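Local atomic coordinates of hemoglobin subunit beta (Mustelus griseus, PDB entry 1GCV), a protein that carries oxygen from the gills to the peripheral tissues, binding it at a heme iron in a tetramer of two alpha and two beta chains. Residues 8-13 / 114-119; 95-100 / 122-127. All blocks are in the same frame, centred on the assembly; numbering follows the deposited sequence.

Interaction 1 (8-13 / 114-119); sequences RDEISK and PHIQGI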
loop_
_atom_site.group_PDB
_atom_site.type_symbol
_atom_site.label_atom_id
_atom_site.label_comp_id
_atom_site.label_asym_id
_atom_site.label_seq_id
_atom_site.Cartn_x
_atom_site.Cartn_y
_atom_site.Cartn_z
ATOM N N ARG B 8 15.266 -17.853 -14.068
ATOM C CA ARG B 8 15.526 -17.437 -15.441
ATOM C C ARG B 8 14.799 -18.387 -16.392
ATOM O O ARG B 8 14.127 -17.959 -17.332
ATOM C CB ARG B 8 17.020 -17.507 -15.749
ATOM C CG ARG B 8 17.888 -16.583 -14.949
ATOM C CD ARG B 8 19.327 -16.735 -15.409
ATOM N NE ARG B 8 20.254 -15.950 -14.605
ATOM C CZ ARG B 8 20.573 -14.687 -14.862
ATOM N NH1 ARG B 8 21.428 -14.037 -14.082
ATOM N NH2 ARG B 8 20.030 -14.070 -15.901
ATOM N N ASP B 9 14.947 -19.683 -16.137
ATOM C CA ASP B 9 14.329 -20.708 -16.964
ATOM C C ASP B 9 12.806 -20.638 -16.977
ATOM O O ASP B 9 12.186 -20.743 -18.030
ATOM C CB ASP B 9 14.773 -22.097 -16.497
ATOM C CG ASP B 9 16.217 -22.409 -16.876
ATOM O OD1 ASP B 9 16.742 -23.449 -16.428
ATOM O OD2 ASP B 9 16.826 -21.610 -17.619
ATOM N N GLU B 10 12.204 -20.467 -15.806
ATOM C CA GLU B 10 10.752 -20.386 -15.714
ATOM C C GLU B 10 10.231 -19.228 -16.548
ATOM O O GLU B 10 9.270 -19.378 -17.300
ATOM C CB GLU B 10 10.321 -20.200 -14.259
ATOM C CG GLU B 10 8.904 -19.660 -14.093
ATOM C CD GLU B 10 7.834 -20.664 -14.499
ATOM O OE1 GLU B 10 6.720 -20.230 -14.869
ATOM O OE2 GLU B 10 8.106 -21.884 -14.449
ATOM N N ILE B 11 10.874 -18.073 -16.418
ATOM C CA ILE B 11 10.453 -16.885 -17.150
ATOM C C ILE B 11 10.720 -16.985 -18.651
ATOM O O ILE B 11 9.823 -16.754 -19.461
ATOM C CB ILE B 11 11.146 -15.621 -16.580
ATOM C CG1 ILE B 11 10.481 -15.234 -15.257
ATOM C CG2 ILE B 11 11.049 -14.465 -17.569
ATOM C CD1 ILE B 11 11.441 -14.787 -14.190
ATOM N N SER B 12 11.949 -17.335 -19.018
ATOM C CA SER B 12 12.321 -17.449 -20.423
ATOM C C SER B 12 11.529 -18.533 -21.144
ATOM O O SER B 12 11.096 -18.337 -22.279
ATOM C CB SER B 12 13.816 -17.737 -20.550
ATOM O OG SER B 12 14.052 -19.133 -20.567
ATOM N N LYS B 13 11.339 -19.674 -20.490
ATOM C CA LYS B 13 10.593 -20.769 -21.094
ATOM C C LYS B 13 9.128 -20.413 -21.335
ATOM O O LYS B 13 8.575 -20.736 -22.385
ATOM C CB LYS B 13 10.678 -22.019 -20.218
ATOM C CG LYS B 13 11.448 -23.168 -20.862
ATOM C CD LYS B 13 12.949 -22.880 -20.910
ATOM C CE LYS B 13 13.364 -22.230 -22.228
ATOM N NZ LYS B 13 14.617 -21.425 -22.103
ATOM N N PRO B 114 2.442 -21.906 -5.553
ATOM C CA PRO B 114 2.868 -20.730 -4.784
ATOM C C PRO B 114 4.313 -20.352 -5.113
ATOM O O PRO B 114 4.658 -19.172 -5.183
ATOM C CB PRO B 114 2.698 -21.173 -3.329
ATOM C CG PRO B 114 1.585 -22.169 -3.389
ATOM C CD PRO B 114 1.807 -22.918 -4.689
ATOM N N HIS B 115 5.152 -21.366 -5.324
ATOM C CA HIS B 115 6.554 -21.145 -5.660
ATOM C C HIS B 115 6.678 -20.485 -7.037
ATOM O O HIS B 115 7.432 -19.521 -7.205
ATOM C CB HIS B 115 7.326 -22.470 -5.643
ATOM C CG HIS B 115 8.757 -22.336 -6.058
ATOM N ND1 HIS B 115 9.233 -22.819 -7.257
ATOM C CD2 HIS B 115 9.806 -21.733 -5.451
ATOM C CE1 HIS B 115 10.513 -22.517 -7.373
ATOM N NE2 HIS B 115 10.886 -21.858 -6.291
ATOM N N ILE B 116 5.939 -21.003 -8.016
ATOM C CA ILE B 116 5.962 -20.436 -9.362
ATOM C C ILE B 116 5.411 -19.002 -9.344
ATOM O O ILE B 116 5.933 -18.126 -10.034
ATOM C CB ILE B 116 5.133 -21.284 -10.350
ATOM C CG1 ILE B 116 5.738 -22.683 -10.477
ATOM C CG2 ILE B 116 5.104 -20.610 -11.712
ATOM C CD1 ILE B 116 7.155 -22.693 -11.019
ATOM N N GLN B 117 4.356 -18.768 -8.560
ATOM C CA GLN B 117 3.770 -17.432 -8.454
ATOM C C GLN B 117 4.822 -16.490 -7.884
ATOM O O GLN B 117 4.922 -15.336 -8.300
ATOM C CB GLN B 117 2.543 -17.432 -7.535
ATOM C CG GLN B 117 2.024 -16.021 -7.212
ATOM C CD GLN B 117 0.819 -16.006 -6.282
ATOM O OE1 GLN B 117 0.350 -17.048 -5.830
ATOM N NE2 GLN B 117 0.313 -14.810 -5.993
ATOM N N GLY B 118 5.600 -16.992 -6.927
ATOM C CA GLY B 118 6.653 -16.197 -6.320
ATOM C C GLY B 118 7.687 -15.722 -7.330
ATOM O O GLY B 118 8.185 -14.607 -7.223
ATOM N N ILE B 119 8.011 -16.561 -8.314
ATOM C CA ILE B 119 8.987 -16.197 -9.335
ATOM C C ILE B 119 8.447 -15.065 -10.215
ATOM O O ILE B 119 9.158 -14.109 -10.524
ATOM C CB ILE B 119 9.336 -17.410 -10.226
ATOM C CG1 ILE B 119 9.999 -18.500 -9.381
ATOM C CG2 ILE B 119 10.268 -16.984 -11.357
ATOM C CD1 ILE B 119 10.225 -19.804 -10.125
#

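Interaction 2 (95-100 / 122-127); sequences LLTDCI and KFFEVV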
loop_
_atom_site.group_PDB
_atom_site.type_symbol
_atom_site.label_atom_id
_atom_site.label_comp_id
_atom_site.label_asym_id
_atom_site.label_seq_id
_atom_site.Cartn_x
_atom_site.Cartn_y
_atom_site.Cartn_z
ATOM N N LEU B 95 -1.301 -2.996 -11.263
ATOM C CA LEU B 95 -2.663 -3.439 -11.549
ATOM C C LEU B 95 -2.655 -4.305 -12.807
ATOM O O LEU B 95 -3.425 -5.253 -12.917
ATOM C CB LEU B 95 -3.598 -2.240 -11.735
ATOM C CG LEU B 95 -3.701 -1.309 -10.523
ATOM C CD1 LEU B 95 -4.581 -0.125 -10.866
ATOM C CD2 LEU B 95 -4.263 -2.072 -9.329
ATOM N N LEU B 96 -1.779 -3.986 -13.754
ATOM C CA LEU B 96 -1.682 -4.784 -14.971
ATOM C C LEU B 96 -0.927 -6.080 -14.686
ATOM O O LEU B 96 -1.418 -7.164 -14.999
ATOM C CB LEU B 96 -0.962 -4.016 -16.086
ATOM C CG LEU B 96 -0.602 -4.837 -17.334
ATOM C CD1 LEU B 96 -1.861 -5.420 -17.954
ATOM C CD2 LEU B 96 0.118 -3.958 -18.338
ATOM N N THR B 97 0.259 -5.974 -14.086
ATOM C CA THR B 97 1.056 -7.163 -13.790
ATOM C C THR B 97 0.308 -8.120 -12.856
ATOM O O THR B 97 0.444 -9.336 -12.977
ATOM C CB THR B 97 2.456 -6.796 -13.202
ATOM O OG1 THR B 97 2.310 -6.051 -11.988
ATOM C CG2 THR B 97 3.234 -5.969 -14.194
ATOM N N ASP B 98 -0.492 -7.579 -11.939
ATOM C CA ASP B 98 -1.276 -8.419 -11.035
ATOM C C ASP B 98 -2.318 -9.182 -11.851
ATOM O O ASP B 98 -2.636 -10.329 -11.549
ATOM C CB ASP B 98 -2.017 -7.571 -9.996
ATOM C CG ASP B 98 -1.162 -7.231 -8.798
ATOM O OD1 ASP B 98 -0.034 -7.758 -8.707
ATOM O OD2 ASP B 98 -1.622 -6.431 -7.954
ATOM N N CYS B 99 -2.863 -8.537 -12.878
ATOM C CA CYS B 99 -3.865 -9.184 -13.714
ATOM C C CYS B 99 -3.232 -10.246 -14.597
ATOM O O CYS B 99 -3.873 -11.246 -14.918
ATOM C CB CYS B 99 -4.603 -8.155 -14.564
ATOM S SG CYS B 99 -5.917 -7.341 -13.647
ATOM N N ILE B 100 -1.975 -10.023 -14.984
ATOM C CA ILE B 100 -1.240 -10.994 -15.798
ATOM C C ILE B 100 -1.002 -12.247 -14.946
ATOM O O ILE B 100 -1.064 -13.370 -15.445
ATOM C CB ILE B 100 0.129 -10.432 -16.275
ATOM C CG1 ILE B 100 -0.093 -9.326 -17.313
ATOM C CG2 ILE B 100 0.975 -11.559 -16.879
ATOM C CD1 ILE B 100 1.170 -8.605 -17.732
ATOM N N LYS B 122 8.193 -11.786 -8.351
ATOM C CA LYS B 122 9.531 -11.223 -8.280
ATOM C C LYS B 122 9.886 -10.553 -9.593
ATOM O O LYS B 122 10.415 -9.444 -9.613
ATOM C CB LYS B 122 10.537 -12.330 -7.977
ATOM C CG LYS B 122 11.953 -11.846 -7.810
ATOM C CD LYS B 122 12.906 -13.023 -7.734
ATOM C CE LYS B 122 14.153 -12.664 -6.955
ATOM N NZ LYS B 122 15.332 -13.421 -7.445
ATOM N N PHE B 123 9.586 -11.227 -10.697
ATOM C CA PHE B 123 9.879 -10.671 -12.005
ATOM C C PHE B 123 9.108 -9.380 -12.257
ATOM O O PHE B 123 9.683 -8.401 -12.728
ATOM C CB PHE B 123 9.554 -11.676 -13.109
ATOM C CG PHE B 123 9.874 -11.177 -14.494
ATOM C CD1 PHE B 123 11.188 -10.880 -14.854
ATOM C CD2 PHE B 123 8.863 -10.988 -15.432
ATOM C CE1 PHE B 123 11.489 -10.400 -16.126
ATOM C CE2 PHE B 123 9.157 -10.510 -16.709
ATOM C CZ PHE B 123 10.473 -10.215 -17.056
ATOM N N PHE B 124 7.813 -9.369 -11.945
ATOM C CA PHE B 124 7.008 -8.173 -12.175
ATOM C C PHE B 124 7.372 -7.030 -11.252
ATOM O O PHE B 124 7.164 -5.863 -11.575
ATOM C CB PHE B 124 5.525 -8.514 -12.072
ATOM C CG PHE B 124 5.022 -9.239 -13.270
ATOM C CD1 PHE B 124 4.265 -10.390 -13.139
ATOM C CD2 PHE B 124 5.373 -8.805 -14.544
ATOM C CE1 PHE B 124 3.867 -11.109 -14.261
ATOM C CE2 PHE B 124 4.981 -9.515 -15.667
ATOM C CZ PHE B 124 4.226 -10.672 -15.523
ATOM N N GLU B 125 7.927 -7.374 -10.101
ATOM C CA GLU B 125 8.361 -6.373 -9.142
ATOM C C GLU B 125 9.576 -5.654 -9.744
ATOM O O GLU B 125 9.705 -4.436 -9.624
ATOM C CB GLU B 125 8.743 -7.062 -7.840
ATOM C CG GLU B 125 8.390 -6.308 -6.591
ATOM C CD GLU B 125 9.223 -6.781 -5.416
ATOM O OE1 GLU B 125 9.145 -7.986 -5.086
ATOM O OE2 GLU B 125 9.962 -5.954 -4.833
ATOM N N VAL B 126 10.458 -6.414 -10.398
ATOM C CA VAL B 126 11.658 -5.853 -11.026
ATOM C C VAL B 126 11.274 -4.973 -12.216
ATOM O O VAL B 126 11.888 -3.931 -12.456
ATOM C CB VAL B 126 12.625 -6.979 -11.520
ATOM C CG1 VAL B 126 13.658 -6.411 -12.493
ATOM C CG2 VAL B 126 13.316 -7.623 -10.335
ATOM N N VAL B 127 10.255 -5.399 -12.957
ATOM C CA VAL B 127 9.778 -4.657 -14.119
ATOM C C VAL B 127 9.058 -3.349 -13.721
ATOM O O VAL B 127 9.226 -2.325 -14.386
ATOM C CB VAL B 127 8.858 -5.558 -14.987
ATOM C CG1 VAL B 127 7.967 -4.718 -15.874
ATOM C CG2 VAL B 127 9.715 -6.489 -15.839
#

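Interaction 1 (8-13 / 114-119)
The carboxylate oxygen OE1 of E10 is gripped by two groups while its side chain lies against I116. R108 holds it through a salt bridge from NH2, and W120 donates a hydrogen bond from NE1. Neither partner belongs to 8-13 or 114-119, and no hydrogen bond joins these two segments directly. The contact itself is van der Waals packing: the carboxylate against I116, and the methylenes of E10 and CD1 of I11 against I119. The carboxylate reaches over I116, and E10 runs nearly perpendicular to that side chain. OE1 of E10 is 3.6 Å from CG2 of I116. OE2 of E10 is 3.7 Å from CD1 of I116, so both oxygens rest on methyl groups. With CG anti to the backbone N (chi1 161°), E10 sets its methylenes against I119, and the bend at chi2 (69°) swings the carboxylate onto I116. CG of E10 is 4.1 Å from CG2 of I119. The same methyl of I119 also receives I11, whose CD1 lies 3.8 Å away from CG2 of I119. A glutamine in place of E10 would probably keep much of the methylene packing but leave R108 without its carboxylate mate. The two bonds on OE1 limit how far the acid can turn, and the nearby arginine probably helps keep it ionised. I11 also packs on V65 of helix 50-66. The axes of the two segments pass 10.6 Å apart, with a crossing angle of -78°. At that spacing the side chains, not the backbones, make the contact. Helices 5-17 and 114-132 correspond to the A and H helices of the globin fold, and this steep crossing is their packing near the start of H.

Interaction 2 (95-100 / 122-127)
T97 and F124 bring the two helical segments together, with their CA atoms 6.2 Å apart. Segment 95-100 lies on helix 93-108 and segment 122-127 on helix 114-132. T97, I100 and F124 all point their CB atoms at the opposite helix. The ring of F124 carries most of the contact. CB of T97 is 3.5 Å from CG of F124, at the root of the ring. The methyl CG2 of T97 sits 3.6 Å from CD2 of F124. These two side chains lie alongside each other, pointing opposite ways. I100 meets the far end of the ring, where its CG2 is 3.6 Å from CZ of F124. I100 is set nearly perpendicular to F124, and both residues approach the ring obliquely. The methyl of T97 is anti to its carbonyl carbon, while OG1 takes the remaining position (chi1 60°). OG1 is hydrogen-bonded to the backbone O of H94, which probably helps hold the rotation of T97 and so its methyl on the ring. T97 and L96 also touch the heme, so the contact backs directly onto the ligand pocket. All three touching residues are buried. Helices 93-108 and 114-132 correspond to G and H of the globin fold. No hydrogen bond crosses between the segments: they meet through hydrocarbon, and the one hydroxyl in the contact is satisfied within its own helix.

Overall arrangement
From the N terminus, the chain first passes 8-13 on helix 5-17. It then runs through the helices between 20 and 86 and reaches 95-100 on helix 93-108. Helix 114-132 supplies both later partners. Interaction 1 closes a loop of 100 residues at 114-119. Interaction 2 closes a much shorter one, of 21 residues, at 122-127. The two loops cross, because their segments alternate along the chain. The contact centres lie about 12 Å apart, and CD1 of I11 touches CB of F123 at 3.8 Å. Helix 114-132 thus ties the N-terminal helix, in a contact about 14 Å from the centre of the chain, to the helix beside the heme.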